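Local atomic coordinates of SusD homolog (Bacteroides ovatus, PDB entry 4F53), a protein that probably binds glycans, perhaps mucin O-glycans, as a SusD-like outer-membrane lipoprotein with a TPR-like helical fold. Residues N34-M39 with E117-V122; M40-N45 with H248-R253; N90-K95 with I121-R126; G240-V245 with V334-E339. One frame throughout, in Å; residues are numbered along the deposited sequence. Where two conformers were deposited one is given.

Overall arrangement
Helix 110-131 is common to interactions 1 and 3, whose centres lie about 8 Å apart: it packs against helix 25-37 and the residues just after it in the first and against helix 82-106 in the second. The chain leaving interaction 1 runs straight into 40-45 of interaction 2, and R126 NH1 of interaction 3 probably hydrogen-bonds to M39 O of interaction 1 (3.1 Å). Interaction 4, a two-stranded patch about 15 Å between centres from interaction 2, is tied to it by a salt bridge from R243 NH2 to E42 OE1 (3.0 Å). A bound calcium ion lies about 9 Å from the side chain of A337 in interaction 4.

Interaction 1: residues N34-M39 with E117-V122; sequences NLQDLM and ELYRIV
The backbone CA of Q36 lies squarely over the ring of Y119, with CB beside it: Q36 CA stands 3.8 Å from the ring centroid and only 11° off the ring normal, a CH-pi contact over the face. It joins helix 25-37 to helix 110-131 inside the TPR-like helical core of this SusD homolog, where a flat aromatic suits a place close against another helix's backbone. Q36 CB lies over the same ring, 3.7 Å from Y119 CE2, and L35 CB approaches Y119 CD2 obliquely. With CG of Q36 anti to its backbone N (chi1 -174°) and the chain extended beyond, the side chain follows the ring outward until its amide comes near the phenol hydroxyl. There NE2 makes a weak hydrogen bond to Y119 OH (3.1 Å), bent to 132° at the hydrogen. Both ends of the amide have other partners, NE2 bonding to D183 and OE1 to the backbone N of R184, so this buried polar group is held by several bonds. Selenomethionine M39 lies against both Y119 and V122, its long flexible chain well suited to two differently shaped neighbours. Its SE meets the ring obliquely, a Met-aromatic contact 5.1 Å from the centroid, while its methyl CE is 4.0 Å from Y119 CD1. On the other flank, M39 SE sits 3.7 Å from V122 CG1.

Interaction 2: residues M40-N45 with H248-R253; sequences MPEQEN and HNPWQR
E44 reaches across to the imidazole of H248 and meets it at the edge, its carboxylate turned 78° from the ring plane. H248 NE2 donates to E44 OE1 at 2.7 Å, near the ring plane but on the anti side of the carboxylate. The same oxygen takes a weak hydrogen bond from R253 NE (3.3 Å), part of a salt bridge, so one oxygen gathers two donors. The guanidinium of R253 also lies over the imidazole, its NH2 3.5 Å above the ring plane near the centre, while R253 NH1 is held by Q252 OE1. E44 would tend to favour a protonated imidazole, and the arginine to oppose it. This cluster joins the starts of two helices, 44-58 and 250-257, in the helical SusD-like fold. N249 is the N-cap of the second, its OD1 accepting from W251 N at 3.0 Å. P250, next after the cap, suits a position where no backbone N-H is needed for helix bonding; its CG rests 3.4 Å from E42 O. E42 is extended, with CG anti to its backbone N (chi1 -176°), which carries the carboxylate to the backbone of H248. H248 N donates to E42 OE2 (3.1 Å) from above the carboxylate plane; D247 N donates to the same oxygen, while OE1 is gripped by A246 N and R243. A water donates to both E42 O (2.6 Å) and H248 O.

Interaction 3: residues N90-K95 with I121-R126; sequences NDFYSK and IVVMLR
Bends at chi2 and chi3 fold the selenomethionine chain of M124 across to helix 82-106, where its SE meets the ring of Y93 and its CE the backbone of F92. The selenium stands over one face of the Y93 ring, 4.3 Å from the centroid and 23° off the normal, displaced toward the phenol end; Y93 CZ is 4.0 Å away. This is a Met-aromatic contact in which a large polarisable atom lies on a pi face. The tyrosine hydroxyl bonds to P135 O, which gives the buried polar end a partner and helps to place the ring. M124 CE approaches F92 O at 3.9 Å. F92 points from its helix toward the other, and V123 CG1 touches its CD1 obliquely at 3.6 Å, a small branched side chain fitting beside a broad ring. Farther along the ring, R126 NE comes within 3.6 Å of F92 CZ, the two flat groups inclined 41° to each other. A bend at chi3 turns the arginine past the phenyl, leaving its aliphatic CD beside the ring and its charged end at D51, with which NH2 forms a salt bridge. F46 meets the F92 ring edge-to-face. The axes of 90-95 and 121-126, 10.7 Å apart at their closest, run nearly antiparallel (161°), as part of a helical hairpin formed by helices 82-106 and 110-131, consistent with the TPR-like architecture of SusD proteins.

Interaction 4: residues G240-V245 with V334-E339; sequences GAYRKV and VFRASE
A241 and F335 face each other as an antiparallel hydrogen-bonded pair. A241 N donates to F335 O at 2.7 Å, almost straight at 169°, and F335 N returns a bond to A241 O at 3.1 Å. V334 N also donates to A241 O (2.9 Å), so this one carbonyl is gripped by two successive amides. The small methyl of A241 suits the place: its CB lies 4.0 Å from V334 CB and about as far from F335 CB. Two residues opposite one make a classic beta bulge, set in the short two-stranded sheet of 241-243 and 332-335 in an otherwise mainly helical SusD-like protein. At the end of the pair the G240 backbone packs close to the other strand, CA 3.4 Å from F335 O; a side chain here would run into the Y242 ring. Y242, with its CG anti to the carbonyl carbon (chi1 -57°), turns its ring back toward R336. R336 NH1 gives a weak hydrogen bond to Y242 OH (3.2 Å), at the ring edge and near the plane of the guanidinium. The hydroxyl also donates to a water at 2.6 Å, which accepts from A337 N as well, linking the strand to the start of helix 337-349. Farther out, R336 NH2 bonds to F439 O, positioning the guanidinium, and the F335 ring meets F196 edge-to-face and R203 in a cation-pi contact.

Interaction 1: residues N34-M39 with E117-V122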
# COMPACT_ATOMS: atom_id res chain seq x y z
N ASN A 34 -16.45 -3.90 -11.53
CA ASN A 34 -15.73 -4.97 -10.85
C ASN A 34 -14.19 -4.74 -11.01
O ASN A 34 -13.43 -4.93 -10.07
CB ASN A 34 -16.19 -6.36 -11.38
CG ASN A 34 -17.70 -6.66 -11.37
OD1 ASN A 34 -18.52 -5.99 -10.71
ND2 ASN A 34 -18.11 -7.70 -12.10
N LEU A 35 -13.76 -4.31 -12.21
CA LEU A 35 -12.35 -4.05 -12.49
C LEU A 35 -11.86 -2.89 -11.63
O LEU A 35 -10.78 -2.98 -11.04
CB LEU A 35 -12.10 -3.77 -13.98
CG LEU A 35 -12.48 -4.90 -15.00
CD1 LEU A 35 -12.06 -4.51 -16.39
CD2 LEU A 35 -11.85 -6.27 -14.64
N GLN A 36 -12.70 -1.84 -11.50
CA GLN A 36 -12.37 -0.66 -10.68
C GLN A 36 -12.18 -1.05 -9.20
O GLN A 36 -11.26 -0.57 -8.54
CB GLN A 36 -13.47 0.38 -10.82
CG GLN A 36 -13.15 1.68 -10.14
CD GLN A 36 -14.27 2.66 -10.20
OE1 GLN A 36 -15.30 2.52 -9.53
NE2 GLN A 36 -14.09 3.69 -11.01
N ASP A 37 -13.04 -1.93 -8.70
CA ASP A 37 -13.03 -2.36 -7.32
C ASP A 37 -11.71 -3.04 -6.90
O ASP A 37 -11.25 -2.84 -5.78
CB ASP A 37 -14.21 -3.31 -7.09
CG ASP A 37 -14.22 -3.98 -5.72
OD1 ASP A 37 -14.05 -3.27 -4.71
OD2 ASP A 37 -14.31 -5.22 -5.67
N LEU A 38 -11.12 -3.83 -7.79
CA LEU A 38 -9.93 -4.65 -7.50
C LEU A 38 -8.64 -3.85 -7.27
O LEU A 38 -7.65 -4.44 -6.81
CB LEU A 38 -9.74 -5.76 -8.56
CG LEU A 38 -10.85 -6.83 -8.51
CD1 LEU A 38 -10.93 -7.62 -9.81
CD2 LEU A 38 -10.73 -7.72 -7.25
N MSE A 39 -8.66 -2.52 -7.48
CA MSE A 39 -7.47 -1.69 -7.17
C MSE A 39 -7.20 -1.67 -5.65
O MSE A 39 -6.06 -1.56 -5.21
CB MSE A 39 -7.66 -0.25 -7.67
CG MSE A 39 -7.86 -0.18 -9.20
SE MSE A 39 -7.57 1.63 -9.86
CE MSE A 39 -9.16 2.39 -9.31
N GLU A 117 -7.83 -0.86 -19.00
CA GLU A 117 -6.37 -0.99 -19.01
C GLU A 117 -5.72 -0.27 -17.83
O GLU A 117 -4.75 -0.78 -17.28
CB GLU A 117 -5.76 -0.47 -20.32
CG GLU A 117 -4.43 -1.12 -20.67
CD GLU A 117 -4.51 -2.61 -20.92
OE1 GLU A 117 -5.58 -3.10 -21.36
OE2 GLU A 117 -3.49 -3.30 -20.68
N LEU A 118 -6.25 0.92 -17.45
CA LEU A 118 -5.75 1.68 -16.30
C LEU A 118 -5.92 0.85 -15.01
O LEU A 118 -4.99 0.78 -14.21
CB LEU A 118 -6.46 3.04 -16.18
CG LEU A 118 -6.04 3.95 -14.99
CD1 LEU A 118 -4.58 4.35 -15.06
CD2 LEU A 118 -6.91 5.19 -14.92
N TYR A 119 -7.10 0.19 -14.83
CA TYR A 119 -7.39 -0.65 -13.67
C TYR A 119 -6.46 -1.84 -13.65
O TYR A 119 -5.90 -2.14 -12.60
CB TYR A 119 -8.87 -1.11 -13.66
CG TYR A 119 -9.88 0.03 -13.68
CD1 TYR A 119 -9.58 1.28 -13.13
CD2 TYR A 119 -11.15 -0.15 -14.23
CE1 TYR A 119 -10.51 2.31 -13.13
CE2 TYR A 119 -12.08 0.89 -14.26
CZ TYR A 119 -11.76 2.11 -13.69
OH TYR A 119 -12.68 3.12 -13.72
N ARG A 120 -6.23 -2.47 -14.82
CA ARG A 120 -5.28 -3.58 -15.01
C ARG A 120 -3.87 -3.19 -14.55
O ARG A 120 -3.26 -3.96 -13.81
CB ARG A 120 -5.24 -4.00 -16.48
CG ARG A 120 -4.53 -5.30 -16.68
CD ARG A 120 -4.25 -5.49 -18.14
NE ARG A 120 -3.51 -6.73 -18.36
CZ ARG A 120 -2.77 -6.97 -19.43
NH1 ARG A 120 -2.65 -6.06 -20.38
NH2 ARG A 120 -2.13 -8.13 -19.55
N ILE A 121 -3.37 -2.00 -14.96
CA ILE A 121 -2.06 -1.50 -14.56
C ILE A 121 -1.99 -1.38 -13.01
O ILE A 121 -1.09 -1.96 -12.43
CB ILE A 121 -1.71 -0.18 -15.29
CG1 ILE A 121 -1.51 -0.46 -16.79
CG2 ILE A 121 -0.45 0.45 -14.67
CD1 ILE A 121 -1.44 0.75 -17.71
N VAL A 122 -2.95 -0.70 -12.37
CA VAL A 122 -2.98 -0.49 -10.90
C VAL A 122 -3.04 -1.85 -10.15
O VAL A 122 -2.31 -2.04 -9.18
CB VAL A 122 -4.15 0.45 -10.45
CG1 VAL A 122 -4.16 0.66 -8.93
CG2 VAL A 122 -4.10 1.79 -11.17

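Interaction 2: residues M40-N45 with H248-R253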
# COMPACT_ATOMS: atom_id res chain seq x y z
N MSE A 40 -8.28 -1.75 -4.86
CA MSE A 40 -8.29 -1.71 -3.39
C MSE A 40 -9.56 -2.50 -3.00
O MSE A 40 -10.61 -1.89 -2.74
CB MSE A 40 -8.31 -0.24 -2.92
CG MSE A 40 -7.90 -0.07 -1.47
SE MSE A 40 -6.01 -0.51 -1.16
CE MSE A 40 -5.26 0.89 -2.29
N PRO A 41 -9.50 -3.85 -3.09
CA PRO A 41 -10.73 -4.66 -3.01
C PRO A 41 -11.57 -4.51 -1.75
O PRO A 41 -11.06 -4.43 -0.65
CB PRO A 41 -10.25 -6.10 -3.17
CG PRO A 41 -8.75 -6.04 -3.07
CD PRO A 41 -8.33 -4.68 -3.49
N GLU A 42 -12.88 -4.46 -1.97
CA GLU A 42 -13.91 -4.32 -0.95
C GLU A 42 -14.27 -5.67 -0.31
O GLU A 42 -14.53 -5.69 0.90
CB GLU A 42 -15.15 -3.68 -1.56
CG GLU A 42 -16.23 -3.43 -0.53
CD GLU A 42 -17.53 -2.85 -1.06
OE1 GLU A 42 -17.48 -2.03 -2.01
OE2 GLU A 42 -18.59 -3.19 -0.50
N GLN A 43 -14.33 -6.77 -1.12
CA GLN A 43 -14.68 -8.11 -0.65
C GLN A 43 -13.84 -8.41 0.59
O GLN A 43 -12.60 -8.47 0.51
CB GLN A 43 -14.48 -9.15 -1.77
CG GLN A 43 -15.21 -10.49 -1.53
CD GLN A 43 -14.83 -11.56 -2.54
OE1 GLN A 43 -14.13 -11.29 -3.52
NE2 GLN A 43 -15.26 -12.79 -2.33
N GLU A 44 -14.52 -8.51 1.75
CA GLU A 44 -13.93 -8.69 3.08
C GLU A 44 -13.03 -9.92 3.19
O GLU A 44 -12.01 -9.80 3.84
CB GLU A 44 -14.99 -8.69 4.20
CG GLU A 44 -16.03 -9.80 4.09
CD GLU A 44 -17.08 -9.84 5.18
OE1 GLU A 44 -17.64 -8.76 5.51
OE2 GLU A 44 -17.38 -10.94 5.67
N ASN A 45 -13.37 -11.04 2.54
CA ASN A 45 -12.57 -12.26 2.62
C ASN A 45 -11.40 -12.24 1.61
O ASN A 45 -10.65 -13.21 1.53
CB ASN A 45 -13.44 -13.53 2.45
CG ASN A 45 -14.33 -13.55 1.23
OD1 ASN A 45 -15.19 -12.68 1.04
ND2 ASN A 45 -14.22 -14.60 0.43
N HIS A 248 -20.10 -2.55 2.10
CA HIS A 248 -19.50 -2.05 3.34
C HIS A 248 -17.98 -1.98 3.26
O HIS A 248 -17.37 -2.75 2.52
CB HIS A 248 -19.91 -2.92 4.55
CG HIS A 248 -19.45 -4.34 4.51
ND1 HIS A 248 -20.22 -5.33 3.89
CD2 HIS A 248 -18.36 -4.91 5.08
CE1 HIS A 248 -19.56 -6.47 4.08
NE2 HIS A 248 -18.43 -6.26 4.79
N ASN A 249 -17.39 -1.08 4.06
CA ASN A 249 -15.93 -0.97 4.19
C ASN A 249 -15.44 -2.19 4.99
O ASN A 249 -15.90 -2.41 6.12
CB ASN A 249 -15.52 0.35 4.85
CG ASN A 249 -14.05 0.60 4.79
OD1 ASN A 249 -13.24 -0.24 5.16
ND2 ASN A 249 -13.66 1.76 4.32
N PRO A 250 -14.52 -3.01 4.41
CA PRO A 250 -14.08 -4.25 5.09
C PRO A 250 -13.30 -4.00 6.39
O PRO A 250 -13.30 -4.88 7.23
CB PRO A 250 -13.20 -4.93 4.03
CG PRO A 250 -12.72 -3.83 3.15
CD PRO A 250 -13.89 -2.88 3.07
N TRP A 251 -12.66 -2.83 6.55
CA TRP A 251 -11.91 -2.48 7.76
C TRP A 251 -12.79 -2.45 9.00
O TRP A 251 -12.29 -2.72 10.09
CB TRP A 251 -11.20 -1.15 7.61
CG TRP A 251 -10.07 -1.24 6.63
CD1 TRP A 251 -10.08 -0.87 5.32
CD2 TRP A 251 -8.77 -1.79 6.89
NE1 TRP A 251 -8.86 -1.14 4.74
CE2 TRP A 251 -8.03 -1.72 5.68
CE3 TRP A 251 -8.15 -2.35 8.02
CZ2 TRP A 251 -6.69 -2.13 5.59
CZ3 TRP A 251 -6.84 -2.82 7.91
CH2 TRP A 251 -6.12 -2.69 6.72
N GLN A 252 -14.09 -2.14 8.83
CA GLN A 252 -15.06 -2.15 9.94
C GLN A 252 -15.17 -3.58 10.49
O GLN A 252 -15.32 -3.76 11.69
CB GLN A 252 -16.42 -1.60 9.50
CG GLN A 252 -17.43 -1.50 10.66
CD GLN A 252 -18.24 -2.78 10.86
OE1 GLN A 252 -18.30 -3.69 10.02
NE2 GLN A 252 -18.86 -2.90 11.99
N ARG A 253 -15.06 -4.58 9.63
CA ARG A 253 -15.06 -5.98 10.03
C ARG A 253 -13.76 -6.33 10.75
O ARG A 253 -13.80 -6.81 11.89
CB ARG A 253 -15.24 -6.91 8.80
CG ARG A 253 -16.55 -6.75 8.03
CD ARG A 253 -17.75 -7.02 8.90
NE ARG A 253 -18.94 -7.25 8.08
CZ ARG A 253 -19.99 -6.44 8.02
NH1 ARG A 253 -20.02 -5.33 8.74
NH2 ARG A 253 -21.03 -6.75 7.25
O HOH W 1 -16.61 -5.63 2.46
O HOH W 2 -20.05 -10.32 7.07

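Interaction 3: residues N90-K95 with I121-R126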
# COMPACT_ATOMS: atom_id res chain seq x y z
N ASN A 90 -3.03 -15.84 -7.13
CA ASN A 90 -4.11 -16.49 -7.87
C ASN A 90 -5.43 -15.74 -7.84
O ASN A 90 -6.08 -15.67 -8.87
CB ASN A 90 -4.35 -17.93 -7.37
CG ASN A 90 -3.24 -18.89 -7.75
OD1 ASN A 90 -2.13 -18.84 -7.21
ND2 ASN A 90 -3.52 -19.78 -8.69
N ASP A 91 -5.85 -15.22 -6.67
CA ASP A 91 -7.14 -14.55 -6.55
C ASP A 91 -7.21 -13.25 -7.33
O ASP A 91 -8.28 -12.93 -7.84
CB ASP A 91 -7.55 -14.36 -5.09
CG ASP A 91 -8.00 -15.63 -4.38
OD1 ASP A 91 -7.55 -16.74 -4.78
OD2 ASP A 91 -8.79 -15.51 -3.42
N PHE A 92 -6.09 -12.53 -7.53
CA PHE A 92 -6.13 -11.33 -8.38
C PHE A 92 -6.40 -11.70 -9.84
O PHE A 92 -7.19 -11.03 -10.49
CB PHE A 92 -4.86 -10.50 -8.28
CG PHE A 92 -4.86 -9.54 -7.12
CD1 PHE A 92 -5.71 -8.43 -7.10
CD2 PHE A 92 -4.01 -9.73 -6.04
CE1 PHE A 92 -5.70 -7.54 -6.03
CE2 PHE A 92 -3.99 -8.83 -4.98
CZ PHE A 92 -4.84 -7.75 -4.98
N TYR A 93 -5.78 -12.80 -10.33
CA TYR A 93 -5.97 -13.27 -11.71
C TYR A 93 -7.39 -13.80 -11.94
O TYR A 93 -7.99 -13.43 -12.95
CB TYR A 93 -4.91 -14.33 -12.09
CG TYR A 93 -3.55 -13.72 -12.36
CD1 TYR A 93 -2.71 -13.35 -11.31
CD2 TYR A 93 -3.12 -13.47 -13.66
CE1 TYR A 93 -1.47 -12.76 -11.55
CE2 TYR A 93 -1.88 -12.88 -13.91
CZ TYR A 93 -1.05 -12.55 -12.85
OH TYR A 93 0.15 -11.96 -13.10
N SER A 94 -7.94 -14.60 -11.00
CA SER A 94 -9.31 -15.18 -11.06
C SER A 94 -10.39 -14.11 -11.03
O SER A 94 -11.43 -14.25 -11.68
CB SER A 94 -9.55 -16.10 -9.86
OG SER A 94 -8.56 -17.10 -9.74
N LYS A 95 -10.15 -13.07 -10.24
CA LYS A 95 -11.14 -12.01 -10.06
C LYS A 95 -11.04 -10.93 -11.13
O LYS A 95 -12.07 -10.34 -11.46
CB LYS A 95 -11.02 -11.38 -8.67
CG LYS A 95 -11.40 -12.34 -7.55
CD LYS A 95 -11.08 -11.71 -6.21
CE LYS A 95 -11.17 -12.71 -5.09
NZ LYS A 95 -12.58 -13.01 -4.75
N ILE A 121 -3.37 -2.00 -14.96
CA ILE A 121 -2.06 -1.50 -14.56
C ILE A 121 -1.99 -1.38 -13.01
O ILE A 121 -1.09 -1.96 -12.43
CB ILE A 121 -1.71 -0.18 -15.29
CG1 ILE A 121 -1.51 -0.46 -16.79
CG2 ILE A 121 -0.45 0.45 -14.67
CD1 ILE A 121 -1.44 0.75 -17.71
N VAL A 122 -2.95 -0.70 -12.37
CA VAL A 122 -2.98 -0.49 -10.90
C VAL A 122 -3.04 -1.85 -10.15
O VAL A 122 -2.31 -2.04 -9.18
CB VAL A 122 -4.15 0.45 -10.45
CG1 VAL A 122 -4.16 0.66 -8.93
CG2 VAL A 122 -4.10 1.79 -11.17
N VAL A 123 -3.91 -2.79 -10.61
CA VAL A 123 -4.11 -4.09 -9.97
C VAL A 123 -2.85 -4.94 -10.12
O VAL A 123 -2.34 -5.47 -9.13
CB VAL A 123 -5.37 -4.83 -10.50
CG1 VAL A 123 -5.45 -6.25 -9.95
CG2 VAL A 123 -6.62 -4.05 -10.15
N MSE A 124 -2.34 -5.04 -11.33
CA MSE A 124 -1.17 -5.87 -11.60
C MSE A 124 0.12 -5.19 -11.10
O MSE A 124 1.10 -5.89 -10.86
CB MSE A 124 -1.11 -6.29 -13.08
CG MSE A 124 -2.31 -7.17 -13.46
SE MSE A 124 -2.41 -8.80 -12.35
CE MSE A 124 -4.38 -9.10 -12.28
N LEU A 125 0.08 -3.87 -10.85
CA LEU A 125 1.18 -3.15 -10.19
C LEU A 125 1.33 -3.69 -8.76
O LEU A 125 2.44 -3.94 -8.35
CB LEU A 125 0.96 -1.62 -10.17
CG LEU A 125 2.08 -0.74 -9.56
CD1 LEU A 125 3.41 -0.87 -10.35
CD2 LEU A 125 1.66 0.73 -9.52
N ARG A 126 0.21 -3.93 -8.03
CA ARG A 126 0.24 -4.53 -6.67
C ARG A 126 0.88 -5.91 -6.72
O ARG A 126 1.70 -6.24 -5.87
CB ARG A 126 -1.17 -4.71 -6.07
CG ARG A 126 -2.06 -3.49 -5.99
CD ARG A 126 -3.42 -3.91 -5.47
NE ARG A 126 -3.27 -4.64 -4.21
CZ ARG A 126 -3.85 -4.33 -3.06
NH1 ARG A 126 -4.68 -3.30 -2.99
NH2 ARG A 126 -3.61 -5.05 -1.98

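Interaction 4: residues G240-V245 with V334-E339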
# COMPACT_ATOMS: atom_id res chain seq x y z
N GLY A 240 -8.09 13.37 -5.05
CA GLY A 240 -7.81 12.04 -4.53
C GLY A 240 -8.84 11.01 -4.95
O GLY A 240 -9.99 11.36 -5.17
N ALA A 241 -8.42 9.73 -5.09
CA ALA A 241 -9.31 8.64 -5.50
C ALA A 241 -9.80 7.87 -4.27
O ALA A 241 -9.01 7.26 -3.55
CB ALA A 241 -8.62 7.70 -6.49
N TYR A 242 -11.12 7.95 -4.02
CA TYR A 242 -11.83 7.33 -2.90
C TYR A 242 -13.05 6.62 -3.45
O TYR A 242 -13.85 7.27 -4.11
CB TYR A 242 -12.24 8.38 -1.84
CG TYR A 242 -11.06 9.17 -1.31
CD1 TYR A 242 -10.28 8.66 -0.28
CD2 TYR A 242 -10.72 10.40 -1.85
CE1 TYR A 242 -9.17 9.36 0.19
CE2 TYR A 242 -9.61 11.11 -1.39
CZ TYR A 242 -8.84 10.58 -0.37
OH TYR A 242 -7.77 11.29 0.11
N ARG A 243 -13.16 5.31 -3.25
CA ARG A 243 -14.29 4.57 -3.81
C ARG A 243 -15.45 4.48 -2.84
O ARG A 243 -15.27 4.09 -1.69
CB ARG A 243 -13.86 3.16 -4.26
CG ARG A 243 -14.90 2.48 -5.16
CD ARG A 243 -14.42 1.16 -5.76
NE ARG A 243 -15.51 0.16 -5.81
CZ ARG A 243 -16.00 -0.50 -4.75
NH1 ARG A 243 -15.50 -0.28 -3.53
NH2 ARG A 243 -16.98 -1.37 -4.90
N LYS A 244 -16.65 4.82 -3.32
CA LYS A 244 -17.89 4.70 -2.55
C LYS A 244 -18.19 3.22 -2.53
O LYS A 244 -18.31 2.58 -3.60
CB LYS A 244 -19.03 5.57 -3.15
CG LYS A 244 -20.40 5.30 -2.53
CD LYS A 244 -21.49 6.10 -3.19
CE LYS A 244 -22.82 5.85 -2.54
NZ LYS A 244 -23.91 6.59 -3.24
N VAL A 245 -18.22 2.63 -1.31
CA VAL A 245 -18.41 1.18 -1.13
C VAL A 245 -19.75 0.73 -1.74
O VAL A 245 -20.73 1.49 -1.72
CB VAL A 245 -18.23 0.69 0.33
CG1 VAL A 245 -16.85 1.04 0.87
CG2 VAL A 245 -19.34 1.20 1.26
N VAL A 334 -8.09 4.82 -2.33
CA VAL A 334 -7.41 4.22 -3.49
C VAL A 334 -6.07 4.94 -3.78
O VAL A 334 -5.04 4.28 -3.92
CB VAL A 334 -8.33 4.15 -4.74
CG1 VAL A 334 -7.61 3.49 -5.91
CG2 VAL A 334 -9.64 3.42 -4.44
N PHE A 335 -6.08 6.28 -3.87
CA PHE A 335 -4.89 7.06 -4.20
C PHE A 335 -5.10 8.49 -3.72
O PHE A 335 -5.87 9.27 -4.31
CB PHE A 335 -4.62 6.98 -5.72
CG PHE A 335 -3.24 7.31 -6.24
CD1 PHE A 335 -2.36 8.09 -5.50
CD2 PHE A 335 -2.84 6.91 -7.52
CE1 PHE A 335 -1.12 8.46 -6.01
CE2 PHE A 335 -1.59 7.26 -8.03
CZ PHE A 335 -0.73 8.03 -7.26
N ARG A 336 -4.42 8.84 -2.64
CA ARG A 336 -4.51 10.15 -2.02
C ARG A 336 -3.70 11.20 -2.77
O ARG A 336 -2.60 10.91 -3.24
CB ARG A 336 -3.98 10.09 -0.58
CG ARG A 336 -4.72 9.14 0.35
CD ARG A 336 -4.35 9.57 1.74
NE ARG A 336 -4.95 8.76 2.81
CZ ARG A 336 -6.14 8.99 3.35
NH1 ARG A 336 -6.92 9.94 2.88
NH2 ARG A 336 -6.57 8.23 4.34
N ALA A 337 -4.22 12.43 -2.81
CA ALA A 337 -3.53 13.59 -3.41
C ALA A 337 -2.29 13.94 -2.59
O ALA A 337 -1.30 14.35 -3.17
CB ALA A 337 -4.46 14.81 -3.50
N SER A 338 -2.31 13.74 -1.26
CA SER A 338 -1.15 14.01 -0.40
C SER A 338 0.07 13.14 -0.83
O SER A 338 1.20 13.65 -0.79
CB SER A 338 -1.48 13.80 1.07
OG SER A 338 -1.76 12.44 1.33
N GLU A 339 -0.15 11.90 -1.33
CA GLU A 339 0.92 11.00 -1.83
C GLU A 339 1.67 11.66 -3.03
O GLU A 339 2.89 11.63 -3.07
CB GLU A 339 0.33 9.64 -2.25
CG GLU A 339 1.37 8.64 -2.76
CD GLU A 339 0.86 7.39 -3.46
OE1 GLU A 339 -0.18 6.82 -3.05
OE2 GLU A 339 1.56 6.94 -4.40
O HOH W 3 -6.78 13.12 -1.51